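Local atomic coordinates of inositol monophosphatase family protein (Staphylococcus aureus, PDB entry 5I3S), a protein that probably hydrolyses inositol monophosphate or a related small phosphate ester, releasing inorganic phosphate. Residues I72-G77 against L231-P236; I152-N157 against E166-I171; V172-S177 against N252-P257; A185-S190 against E197-P202; S238-V241 against L246-E249. One frame throughout, in Å; residues are numbered along the deposited sequence.

Interaction 1. Residues I72-G77 against L231-P236; sequences IDTSKG and LTISGP
Thr74 is the residue of 72-77 that reaches 231-236, and its short side chain is met at each heavy atom. CB rests against Ile233, with Thr74 CB 3.6 Å from Ile233 CD1 and Ile233 CG1 only slightly farther. One branch, Thr74 CG2, turns to the backbone and stands 3.7 Å from Ile233 O. The other ends in the hydroxyl: with chi1 at 58°, OG1 sits between its own backbone N and carbonyl carbon, and lies 3.5 Å from Ser234 CA. The cross-contact is thus plain packing between two loops, shared out over both branches of one threonine. Thr74 also touches Leu63 of strand 61-64, while Ile233 is backed by Ala210 of helix 206-218. Each loop is stiffened on its own account. Thr232 OG1 and Ser234 OG share a hydrogen bond of 2.8 Å, and Asp73 OD2 is gripped twice by Ser75: Ser75 N, 3.0 Å from Asp73 OD2, comes from above the carboxylate plane, whereas Ser75 OG approaches on the syn side. Lys76 N bonds back to Asp73 O and closes a type I beta turn over residues 73-76, with an Asx turn at Asp73.

Interaction 2. Residues I152-N157 against E166-I171; sequences IGINPN and EIFKEI
Phe168 and Ile171, one helical turn apart, meet Ile154 and Ile152 along the start of 152-157. At the beginning of the helical segment, Glu166 looks to solvent and takes part in a weak salt bridge along the helix, Glu166 OE1 to Lys169 NZ at 3.3 Å. Ile167 turns elsewhere and packs on Leu255 of helix 244-255. Phe168 makes the first crossing: Ile154 CD1 lies over one face of its ring, 3.8 Å from the centroid and 24° off the normal, a CH-pi contact displaced toward the ring carbon CG, from which Ile154 CD1 is 3.5 Å. Ile154 gets there because its CG1 runs anti to the backbone N (chi1 -176°), which stretches the long branch toward the helix. Lys169 points away from the strand, and its side chain packs on Leu159 of the second subunit. Ile171 makes the second crossing, methyl against methyl. Its CD1 is 3.4 Å from Ile152 CD1, tighter than ordinary van der Waals contact, and since the Ile171 torsions are not staggered, the exact closeness is doubtful. Met200 of the neighbouring strand 198-201 touches all four residues and completes the buried cluster. This is apolar helix-on-sheet packing inside a beta-alpha-beta unit, in which strand 151-153 leads through helix 164-174 to the parallel strand 177-179.

Interaction 3. Residues V172-S177 against N252-P257; sequences VNDSRS and NDYLEP
Asp174 and Tyr254 bring two helix ends together through a single pair of side chains. The carboxylate oxygen Asp174 OD2 does the touching: it lies 3.1 Å from Tyr254 CE1 and 3.3 Å from Tyr254 CZ, beside the phenol end of the ring. Carboxylate and ring planes stand 47° apart, so the two flat groups are neither stacked nor perpendicular. Both side chains leave the backbone in the same sense, with CG anti to the carbonyl carbon (chi1 -68° in Asp174, -65° in Tyr254), and the two reach toward each other across the surface.

The next shell lies around the ring. Asp253 OD1, from the preceding residue, hovers 3.7 Å above the centre of one face of Tyr254. It remains 6.6 Å from Asp174 OD2, and two carboxylates at that separation would probably repel mildly. Tyr254 also packs on Ile171, through its CB, and on Leu147, which joins this surface pair to the buried layer.

Farther out, the chain itself sets the positions. Helix 164-174 stops just after Asp174; Ser175 is the first residue to leave helical angles, and its OG is hydrogen-bonded to Ile171 O. The chain then enters strand 177-179, and on this flank Val172 packs on Asn157 of the second subunit. Across the contact, residues 252-255 make a wider pi-type turn before a 3-10 segment at 256-257. The result is surface contact between the C-terminal ends of two helices that cover the same face of the five-stranded sheet, in the layered alpha/beta fold of this family.

Interaction 4. Residues A185-S190 against E197-P202; sequences ALEIVS and EAYMTP. With PO4 (phosphate ion), chain E.
A phosphate site lies where Glu187 of helix 184-193 meets Tyr199 of strand 198-201. Glu187 CB sits squarely over the ring, 3.7 Å from the Tyr199 centroid and 8° off the normal, a CH-pi contact. Beyond it the glutamate chain runs extended across the ring, the carboxylate turned 30° from the ring plane, toward the ion. The phosphate, probably from the crystallisation liquor, occupies the edge of the tyrosine: Tyr199 OH donates a hydrogen bond of 2.6 Å to PO4 O4, which lies close to the ring plane. Glu187 OE1 is modelled 2.5 Å from PO4 O1, too short to read with confidence. Glu187 OE2 also faces the ion, 2.7 Å from PO4 O3, and takes a hydrogen bond from the backbone N of Tyr181. Ile188 CG1 closes the contact at 4.0 Å from Tyr199 CD2. An anion held here is consistent with a pocket for phosphorylated substrates, and Ala185 N, near the helix start, is bonded to Asp86 of the family's DPxDGT sequence motif. Around the site, helix 184-193 lies between the two sheets: Leu186 and Val189 touch Val115 of strand 109-117, while Tyr199 packs on Val241 of strand 237-242.

Interaction 5. Residues S238-V241 against L246-E249; sequences SILV and LHQE
Leu240 and His247 join strand 237-242 to helix 244-255, a beta-alpha connection in which the helix folds back over the sheet that the strand has just left. The tight part is confined to these two residues. Leu240 CD2 lies over one face of the imidazole, 3.9 Å from the His247 ring centroid and 18° off its normal, which makes a CH-pi contact set toward the rim. The branch point follows close behind, with Leu240 CG 3.8 Å from His247 CD2. Both side chains reach out with CG anti to their backbone N (chi1 172° for Leu240, -173° for His247), and for the histidine this carries the ring off the helix and onto the strand. While the face is used by a methyl group, the rim meets the backbone: Leu240 O stands at the ring edge, in its plane. The clear polar partner of His247 NE2 is Ser224 OG, on the adjoining strand 222-224, and this bond helps to fix the rotation of the ring.

The remainder is looser. Val241 turns its side chain to the other face of the sheet, toward Leu216 and Ala223, and offers the helix little but backbone, with Val241 CA 4.3 Å from His247 CD2. On the far side of the helix, Gln248 leaves the backbone away from the strand and is exposed in the assembly. Glu249, only partly exposed, is tied to the loop ahead of strand 151-153, where its OE1 accepts a hydrogen bond from Leu147 N.

Interactions 2, 4 and 5 share the five-stranded sheet. Strand 198-201 is central to them: Gly153 O meets Met200 N at 3.0 Å on one flank, and Thr201 O meets Ile239 N at 2.9 Å on the other. Interactions 2, 3 and 5 lie on the face covered by helices 164-174 and 244-255, with the centres of 2 and 3 about 9 Å apart and both touching the second subunit. Interaction 4 uses the opposite face, where the phosphate sits. Interaction 1 lies farther off, its centre about 21 Å from that of interaction 4, yet Leu231 CD1 packs 3.7 Å from Ile239 CD1 of interaction 5.

Interaction 1. Residues I72-G77 against L231-P236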
# COMPACT_ATOMS: atom_id res chain seq x y z
N ILE A 72 29.61 16.60 4.45
CA ILE A 72 28.82 17.77 4.79
C ILE A 72 28.55 17.63 6.29
O ILE A 72 28.11 16.58 6.72
CB ILE A 72 27.48 17.74 4.01
CG1 ILE A 72 27.71 17.81 2.45
CG2 ILE A 72 26.55 18.84 4.52
CD1 ILE A 72 27.16 16.65 1.59
N ASP A 73 28.86 18.65 7.09
CA ASP A 73 28.57 18.65 8.53
C ASP A 73 27.18 19.29 8.77
O ASP A 73 27.05 20.52 8.81
CB ASP A 73 29.68 19.35 9.34
CG ASP A 73 29.28 19.62 10.77
OD1 ASP A 73 29.94 20.45 11.44
OD2 ASP A 73 28.29 19.03 11.23
N THR A 74 26.19 18.43 9.02
CA THR A 74 24.80 18.79 9.03
C THR A 74 24.40 19.56 10.30
O THR A 74 23.27 20.04 10.40
CB THR A 74 23.91 17.50 8.85
OG1 THR A 74 24.18 16.53 9.89
CG2 THR A 74 24.16 16.84 7.52
N SER A 75 25.32 19.70 11.26
CA SER A 75 25.14 20.62 12.39
C SER A 75 25.45 22.14 12.11
O SER A 75 25.04 22.97 12.87
CB SER A 75 25.97 20.13 13.58
OG SER A 75 27.38 20.24 13.34
N LYS A 76 26.16 22.49 11.04
CA LYS A 76 26.53 23.91 10.78
C LYS A 76 25.76 24.55 9.60
O LYS A 76 25.81 24.05 8.44
CB LYS A 76 28.03 24.04 10.53
CG LYS A 76 28.88 23.53 11.69
N GLY A 77 25.06 25.66 9.90
CA GLY A 77 24.40 26.47 8.87
C GLY A 77 23.10 25.85 8.38
O GLY A 77 22.45 25.08 9.08
N LEU A 231 16.65 10.07 15.88
CA LEU A 231 17.06 10.20 14.48
C LEU A 231 17.65 11.54 14.24
O LEU A 231 17.18 12.52 14.75
CB LEU A 231 15.88 10.04 13.52
CG LEU A 231 15.19 8.70 13.64
CD1 LEU A 231 13.95 8.67 12.77
CD2 LEU A 231 16.14 7.58 13.29
N THR A 232 18.68 11.57 13.43
CA THR A 232 19.34 12.81 13.08
C THR A 232 19.67 12.68 11.62
O THR A 232 19.62 11.57 11.06
CB THR A 232 20.64 13.05 13.90
OG1 THR A 232 21.60 12.02 13.62
CG2 THR A 232 20.36 13.06 15.40
N ILE A 233 20.03 13.80 11.00
CA ILE A 233 20.37 13.82 9.57
C ILE A 233 21.85 13.60 9.30
O ILE A 233 22.29 13.69 8.17
CB ILE A 233 19.82 15.08 8.86
CG1 ILE A 233 20.33 16.37 9.52
CG2 ILE A 233 18.30 15.03 8.89
CD1 ILE A 233 20.34 17.53 8.55
N SER A 234 22.61 13.22 10.33
CA SER A 234 24.05 13.03 10.18
C SER A 234 24.38 11.67 9.60
O SER A 234 25.49 11.47 9.12
CB SER A 234 24.74 13.21 11.56
OG SER A 234 24.21 12.29 12.51
N GLY A 235 23.47 10.71 9.70
CA GLY A 235 23.67 9.44 9.06
C GLY A 235 22.43 8.57 8.78
O GLY A 235 21.35 8.81 9.29
N PRO A 236 22.60 7.54 7.94
CA PRO A 236 21.51 6.58 7.80
C PRO A 236 21.18 5.91 9.16
O PRO A 236 22.02 5.93 10.06
CB PRO A 236 22.08 5.54 6.82
CG PRO A 236 23.59 5.65 6.99
CD PRO A 236 23.82 7.12 7.21

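Interaction 2. Residues I152-N157 against E166-I171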
# COMPACT_ATOMS: atom_id res chain seq x y z
N ILE A 152 0.28 -1.64 11.01
CA ILE A 152 1.65 -1.23 10.92
C ILE A 152 2.17 -1.39 9.53
O ILE A 152 1.73 -2.25 8.79
CB ILE A 152 2.57 -2.06 11.85
CG1 ILE A 152 2.69 -3.51 11.40
CG2 ILE A 152 2.01 -2.01 13.28
CD1 ILE A 152 3.61 -4.32 12.28
N GLY A 153 3.15 -0.56 9.22
CA GLY A 153 3.83 -0.59 7.97
C GLY A 153 5.14 -1.33 8.14
O GLY A 153 5.95 -0.93 9.00
N ILE A 154 5.37 -2.35 7.30
CA ILE A 154 6.62 -3.07 7.30
C ILE A 154 6.73 -3.88 6.03
O ILE A 154 5.80 -4.61 5.68
CB ILE A 154 6.76 -3.99 8.55
CG1 ILE A 154 8.12 -4.66 8.58
CG2 ILE A 154 5.67 -5.05 8.63
CD1 ILE A 154 8.35 -5.43 9.88
N ASN A 155 7.84 -3.76 5.31
CA ASN A 155 7.98 -4.52 4.03
C ASN A 155 8.08 -6.01 4.36
O ASN A 155 8.82 -6.38 5.26
CB ASN A 155 9.15 -4.05 3.19
CG ASN A 155 9.08 -4.49 1.73
OD1 ASN A 155 9.06 -3.67 0.80
ND2 ASN A 155 9.16 -5.73 1.52
N PRO A 156 7.29 -6.86 3.68
CA PRO A 156 7.45 -8.31 3.87
C PRO A 156 8.90 -8.86 3.78
O PRO A 156 9.23 -9.85 4.44
CB PRO A 156 6.62 -8.89 2.71
CG PRO A 156 5.52 -7.87 2.50
CD PRO A 156 6.17 -6.53 2.79
N ASN A 157 9.72 -8.34 2.90
CA ASN A 157 11.16 -8.75 2.83
C ASN A 157 11.96 -8.78 4.14
O ASN A 157 12.93 -9.53 4.25
CB ASN A 157 11.93 -7.88 1.83
CG ASN A 157 11.65 -8.27 0.40
OD1 ASN A 157 12.20 -9.27 -0.07
ND2 ASN A 157 10.80 -7.52 -0.29
N GLU A 166 12.95 -12.83 12.96
CA GLU A 166 12.34 -13.40 14.16
C GLU A 166 11.84 -12.30 15.07
O GLU A 166 10.74 -12.38 15.62
CB GLU A 166 13.31 -14.32 14.94
CG GLU A 166 13.26 -15.79 14.54
CD GLU A 166 11.89 -16.43 14.73
OE1 GLU A 166 11.24 -16.78 13.72
OE2 GLU A 166 11.45 -16.57 15.89
N ILE A 167 12.64 -11.25 15.18
CA ILE A 167 12.30 -10.08 15.97
C ILE A 167 11.09 -9.35 15.42
O ILE A 167 10.15 -9.11 16.18
CB ILE A 167 13.53 -9.16 16.08
CG1 ILE A 167 14.65 -9.91 16.84
CG2 ILE A 167 13.17 -7.88 16.78
CD1 ILE A 167 16.03 -9.31 16.64
N PHE A 168 11.04 -9.05 14.12
CA PHE A 168 9.81 -8.43 13.58
C PHE A 168 8.55 -9.35 13.58
O PHE A 168 7.40 -8.85 13.56
CB PHE A 168 10.02 -7.80 12.19
CG PHE A 168 10.80 -6.49 12.16
CD1 PHE A 168 10.51 -5.45 13.02
CD2 PHE A 168 11.75 -6.26 11.15
CE1 PHE A 168 11.19 -4.23 12.93
CE2 PHE A 168 12.44 -5.06 11.06
CZ PHE A 168 12.16 -4.05 11.96
N LYS A 169 8.73 -10.68 13.62
CA LYS A 169 7.59 -11.62 13.57
C LYS A 169 6.60 -11.43 14.70
O LYS A 169 5.41 -11.48 14.47
CB LYS A 169 8.02 -13.09 13.55
CG LYS A 169 7.81 -13.78 12.19
CD LYS A 169 9.05 -13.81 11.30
CE LYS A 169 9.01 -14.95 10.30
NZ LYS A 169 9.49 -16.19 10.96
N GLU A 170 7.10 -11.23 15.91
CA GLU A 170 6.24 -11.06 17.08
C GLU A 170 5.42 -9.77 16.96
O GLU A 170 4.22 -9.78 17.17
CB GLU A 170 7.06 -11.16 18.41
CG GLU A 170 7.30 -12.61 18.90
N ILE A 171 6.03 -8.69 16.50
CA ILE A 171 5.30 -7.46 16.42
C ILE A 171 4.23 -7.56 15.29
O ILE A 171 3.13 -7.04 15.45
CB ILE A 171 6.18 -6.19 16.42
CG1 ILE A 171 6.01 -5.36 15.19
CG2 ILE A 171 7.66 -6.41 16.73
CD1 ILE A 171 4.94 -4.33 15.41

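Interaction 3. Residues V172-S177 against N252-P257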
# COMPACT_ATOMS: atom_id res chain seq x y z
N VAL A 172 4.53 -8.27 14.21
CA VAL A 172 3.55 -8.50 13.19
C VAL A 172 2.40 -9.39 13.72
O VAL A 172 1.21 -9.15 13.45
CB VAL A 172 4.19 -9.15 11.96
CG1 VAL A 172 3.13 -9.51 10.94
CG2 VAL A 172 5.17 -8.18 11.34
N ASN A 173 2.78 -10.38 14.50
CA ASN A 173 1.84 -11.30 15.08
C ASN A 173 0.85 -10.61 16.00
O ASN A 173 -0.33 -10.94 15.98
CB ASN A 173 2.53 -12.42 15.83
CG ASN A 173 2.33 -13.72 15.14
OD1 ASN A 173 3.12 -14.10 14.24
ND2 ASN A 173 1.20 -14.40 15.49
N ASP A 174 1.33 -9.67 16.80
CA ASP A 174 0.41 -9.04 17.73
C ASP A 174 -0.40 -7.95 17.05
O ASP A 174 -1.56 -7.77 17.40
CB ASP A 174 1.13 -8.59 19.00
CG ASP A 174 1.60 -9.82 19.82
OD1 ASP A 174 0.78 -10.75 20.10
OD2 ASP A 174 2.80 -9.90 20.17
N SER A 175 0.17 -7.26 16.06
CA SER A 175 -0.62 -6.23 15.37
C SER A 175 -1.86 -6.85 14.73
O SER A 175 -1.97 -8.07 14.52
CB SER A 175 0.20 -5.44 14.36
OG SER A 175 1.06 -6.29 13.65
N ARG A 176 -2.83 -5.99 14.50
CA ARG A 176 -4.09 -6.39 13.89
C ARG A 176 -3.87 -6.75 12.45
O ARG A 176 -4.43 -7.74 11.96
CB ARG A 176 -5.09 -5.25 13.99
CG ARG A 176 -6.51 -5.63 13.67
CD ARG A 176 -7.14 -6.54 14.72
NE ARG A 176 -8.52 -6.83 14.35
CZ ARG A 176 -8.89 -7.69 13.40
NH1 ARG A 176 -8.00 -8.41 12.70
NH2 ARG A 176 -10.20 -7.84 13.14
N SER A 177 -3.10 -5.90 11.74
CA SER A 177 -2.61 -6.27 10.42
C SER A 177 -1.40 -5.44 9.98
O SER A 177 -0.91 -4.58 10.73
CB SER A 177 -3.73 -6.18 9.35
OG SER A 177 -3.26 -6.69 8.10
N ASN A 252 9.41 -0.95 23.98
CA ASN A 252 9.58 -1.45 25.39
C ASN A 252 9.33 -2.95 25.57
O ASN A 252 10.08 -3.65 26.22
N ASP A 253 8.31 -3.45 24.92
CA ASP A 253 7.85 -4.81 25.10
C ASP A 253 8.34 -5.74 23.94
O ASP A 253 8.53 -6.92 24.14
CB ASP A 253 6.33 -4.64 25.22
CG ASP A 253 5.59 -5.88 25.42
OD1 ASP A 253 6.07 -6.97 25.13
OD2 ASP A 253 4.43 -5.75 25.84
N TYR A 254 8.60 -5.23 22.74
CA TYR A 254 8.94 -6.15 21.60
C TYR A 254 10.36 -6.09 21.04
O TYR A 254 10.85 -7.11 20.60
CB TYR A 254 7.92 -6.02 20.46
CG TYR A 254 6.58 -6.48 20.94
CD1 TYR A 254 6.27 -7.83 20.99
CD2 TYR A 254 5.63 -5.58 21.39
CE1 TYR A 254 5.05 -8.26 21.47
CE2 TYR A 254 4.40 -6.00 21.83
CZ TYR A 254 4.12 -7.34 21.87
OH TYR A 254 2.94 -7.74 22.35
N LEU A 255 11.00 -4.93 21.05
CA LEU A 255 12.36 -4.81 20.57
C LEU A 255 13.38 -4.89 21.70
O LEU A 255 14.45 -5.45 21.49
CB LEU A 255 12.53 -3.49 19.83
CG LEU A 255 11.58 -3.20 18.64
CD1 LEU A 255 12.06 -1.91 17.97
CD2 LEU A 255 11.47 -4.38 17.67
N GLU A 256 13.05 -4.31 22.86
CA GLU A 256 13.87 -4.34 24.09
C GLU A 256 14.36 -5.74 24.47
O GLU A 256 15.55 -5.92 24.65
CB GLU A 256 13.10 -3.77 25.30
CG GLU A 256 13.85 -2.73 26.11
CD GLU A 256 15.24 -3.16 26.42
OE1 GLU A 256 15.39 -4.20 27.11
OE2 GLU A 256 16.17 -2.48 25.92
N PRO A 257 13.46 -6.74 24.51
CA PRO A 257 13.95 -8.07 24.84
C PRO A 257 14.93 -8.64 23.83
O PRO A 257 15.54 -9.68 24.07
CB PRO A 257 12.66 -8.92 24.88
CG PRO A 257 11.55 -7.92 25.07
CD PRO A 257 12.00 -6.73 24.29

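Interaction 4. Residues A185-S190 against E197-P202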
# COMPACT_ATOMS: atom_id res chain seq x y z
N ALA A 185 9.00 7.98 2.79
CA ALA A 185 8.52 9.32 3.13
C ALA A 185 6.99 9.38 3.23
O ALA A 185 6.43 10.01 4.18
CB ALA A 185 9.01 10.33 2.11
N LEU A 186 6.33 8.72 2.26
CA LEU A 186 4.85 8.58 2.31
C LEU A 186 4.36 7.65 3.43
O LEU A 186 3.29 7.85 3.97
CB LEU A 186 4.28 8.17 0.95
CG LEU A 186 4.37 9.33 -0.06
CD1 LEU A 186 4.18 8.82 -1.50
CD2 LEU A 186 3.39 10.45 0.28
N GLU A 187 5.14 6.64 3.80
CA GLU A 187 4.77 5.80 4.97
C GLU A 187 4.85 6.55 6.31
O GLU A 187 4.03 6.34 7.20
CB GLU A 187 5.57 4.49 4.98
CG GLU A 187 5.03 3.50 3.94
CD GLU A 187 6.07 2.56 3.37
OE1 GLU A 187 7.23 2.98 3.05
OE2 GLU A 187 5.74 1.39 3.23
N ILE A 188 5.85 7.41 6.45
CA ILE A 188 6.02 8.23 7.65
C ILE A 188 4.87 9.27 7.67
O ILE A 188 4.26 9.48 8.69
CB ILE A 188 7.41 8.91 7.62
CG1 ILE A 188 8.52 7.88 7.79
CG2 ILE A 188 7.56 10.03 8.65
CD1 ILE A 188 9.91 8.46 7.50
N VAL A 189 4.55 9.88 6.55
CA VAL A 189 3.32 10.69 6.47
C VAL A 189 2.02 9.89 6.76
O VAL A 189 1.13 10.44 7.41
CB VAL A 189 3.20 11.39 5.11
CG1 VAL A 189 1.80 11.93 4.86
CG2 VAL A 189 4.22 12.49 5.03
N SER A 190 1.90 8.63 6.32
CA SER A 190 0.76 7.80 6.72
C SER A 190 0.66 7.66 8.22
O SER A 190 -0.44 7.55 8.77
CB SER A 190 0.84 6.41 6.14
OG SER A 190 0.81 6.44 4.75
N GLU A 197 -0.63 3.23 12.24
CA GLU A 197 -0.31 3.55 13.61
C GLU A 197 1.16 3.45 13.82
O GLU A 197 1.69 4.16 14.66
CB GLU A 197 -1.04 2.67 14.64
CG GLU A 197 -2.51 3.05 14.90
CD GLU A 197 -3.51 2.53 13.88
OE1 GLU A 197 -3.20 1.75 12.96
OE2 GLU A 197 -4.69 2.89 14.03
N ALA A 198 1.84 2.60 13.06
CA ALA A 198 3.29 2.64 13.05
C ALA A 198 3.89 2.11 11.75
O ALA A 198 3.24 1.40 10.99
CB ALA A 198 3.84 1.84 14.21
N TYR A 199 5.17 2.45 11.55
CA TYR A 199 5.97 2.07 10.42
C TYR A 199 7.40 1.77 10.93
O TYR A 199 7.93 2.45 11.82
CB TYR A 199 6.00 3.21 9.40
CG TYR A 199 7.01 3.01 8.31
CD1 TYR A 199 6.90 1.92 7.43
CD2 TYR A 199 8.07 3.89 8.13
CE1 TYR A 199 7.82 1.71 6.42
CE2 TYR A 199 9.03 3.69 7.13
CZ TYR A 199 8.88 2.60 6.25
OH TYR A 199 9.83 2.33 5.27
N MET A 200 8.06 0.79 10.31
CA MET A 200 9.40 0.46 10.69
C MET A 200 10.17 -0.12 9.49
O MET A 200 9.58 -0.70 8.51
CB MET A 200 9.38 -0.51 11.91
CG MET A 200 8.69 -1.84 11.62
SD MET A 200 7.82 -2.61 13.00
CE MET A 200 6.40 -1.55 13.11
N THR A 201 11.49 0.07 9.55
CA THR A 201 12.41 -0.51 8.59
C THR A 201 13.78 -0.51 9.25
O THR A 201 14.07 0.39 10.03
CB THR A 201 12.48 0.26 7.24
OG1 THR A 201 13.57 -0.23 6.43
CG2 THR A 201 12.69 1.78 7.44
N PRO A 202 14.63 -1.49 8.90
CA PRO A 202 16.00 -1.52 9.44
C PRO A 202 16.94 -0.50 8.84
O PRO A 202 18.01 -0.32 9.39
CB PRO A 202 16.51 -2.91 9.04
CG PRO A 202 15.58 -3.34 7.90
CD PRO A 202 14.26 -2.75 8.21
P PO4 E . 8.96 0.02 2.48
O1 PO4 E . 8.74 1.40 1.89
O2 PO4 E . 9.74 -0.83 1.55
O3 PO4 E . 7.57 -0.55 2.72
O4 PO4 E . 9.65 0.18 3.82

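Interaction 5. Residues S238-V241 against L246-E249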
# COMPACT_ATOMS: atom_id res chain seq x y z
N SER A 238 18.21 2.79 11.26
CA SER A 238 16.95 2.09 11.35
C SER A 238 15.88 3.08 11.82
O SER A 238 16.19 4.27 12.19
CB SER A 238 17.09 0.85 12.25
OG SER A 238 17.16 1.18 13.62
N ILE A 239 14.63 2.65 11.81
CA ILE A 239 13.48 3.58 11.91
C ILE A 239 12.32 2.85 12.57
O ILE A 239 11.94 1.77 12.14
CB ILE A 239 12.96 4.02 10.50
CG1 ILE A 239 14.03 4.72 9.70
CG2 ILE A 239 11.73 4.96 10.61
CD1 ILE A 239 14.36 6.13 10.17
N LEU A 240 11.80 3.45 13.63
CA LEU A 240 10.47 3.11 14.20
C LEU A 240 9.73 4.42 14.48
O LEU A 240 10.24 5.28 15.18
CB LEU A 240 10.65 2.33 15.49
CG LEU A 240 9.39 2.05 16.31
CD1 LEU A 240 8.56 1.05 15.53
CD2 LEU A 240 9.64 1.55 17.75
N VAL A 241 8.55 4.58 13.90
CA VAL A 241 7.71 5.76 14.07
C VAL A 241 6.29 5.32 14.33
O VAL A 241 5.85 4.24 13.89
CB VAL A 241 7.74 6.73 12.88
CG1 VAL A 241 9.16 7.21 12.61
CG2 VAL A 241 7.15 6.14 11.63
N LEU A 246 2.01 3.50 21.07
CA LEU A 246 2.43 2.24 20.64
C LEU A 246 3.84 2.20 20.13
O LEU A 246 4.42 1.12 19.99
CB LEU A 246 1.44 1.70 19.70
CG LEU A 246 1.98 1.47 18.36
CD1 LEU A 246 1.12 0.33 17.88
CD2 LEU A 246 1.92 2.85 17.67
N HIS A 247 4.41 3.38 19.85
CA HIS A 247 5.84 3.46 19.80
C HIS A 247 6.47 2.91 21.09
O HIS A 247 7.34 2.05 21.01
CB HIS A 247 6.29 4.89 19.57
CG HIS A 247 7.75 5.01 19.35
ND1 HIS A 247 8.67 4.94 20.38
CD2 HIS A 247 8.47 5.18 18.22
CE1 HIS A 247 9.89 5.08 19.90
NE2 HIS A 247 9.79 5.23 18.59
N GLN A 248 6.01 3.37 22.25
CA GLN A 248 6.57 2.88 23.53
C GLN A 248 6.31 1.39 23.79
O GLN A 248 7.19 0.72 24.28
CB GLN A 248 6.23 3.82 24.76
CG GLN A 248 4.80 3.86 25.33
CD GLN A 248 4.41 5.19 26.06
OE1 GLN A 248 3.22 5.43 26.38
NE2 GLN A 248 5.40 6.04 26.30
N GLU A 249 5.14 0.86 23.41
CA GLU A 249 4.88 -0.61 23.48
C GLU A 249 5.76 -1.45 22.52
O GLU A 249 6.26 -2.52 22.91
CB GLU A 249 3.39 -0.89 23.18
CG GLU A 249 2.91 -2.35 23.31
CD GLU A 249 1.48 -2.52 22.89
OE1 GLU A 249 0.81 -1.52 22.46
OE2 GLU A 249 1.01 -3.68 22.90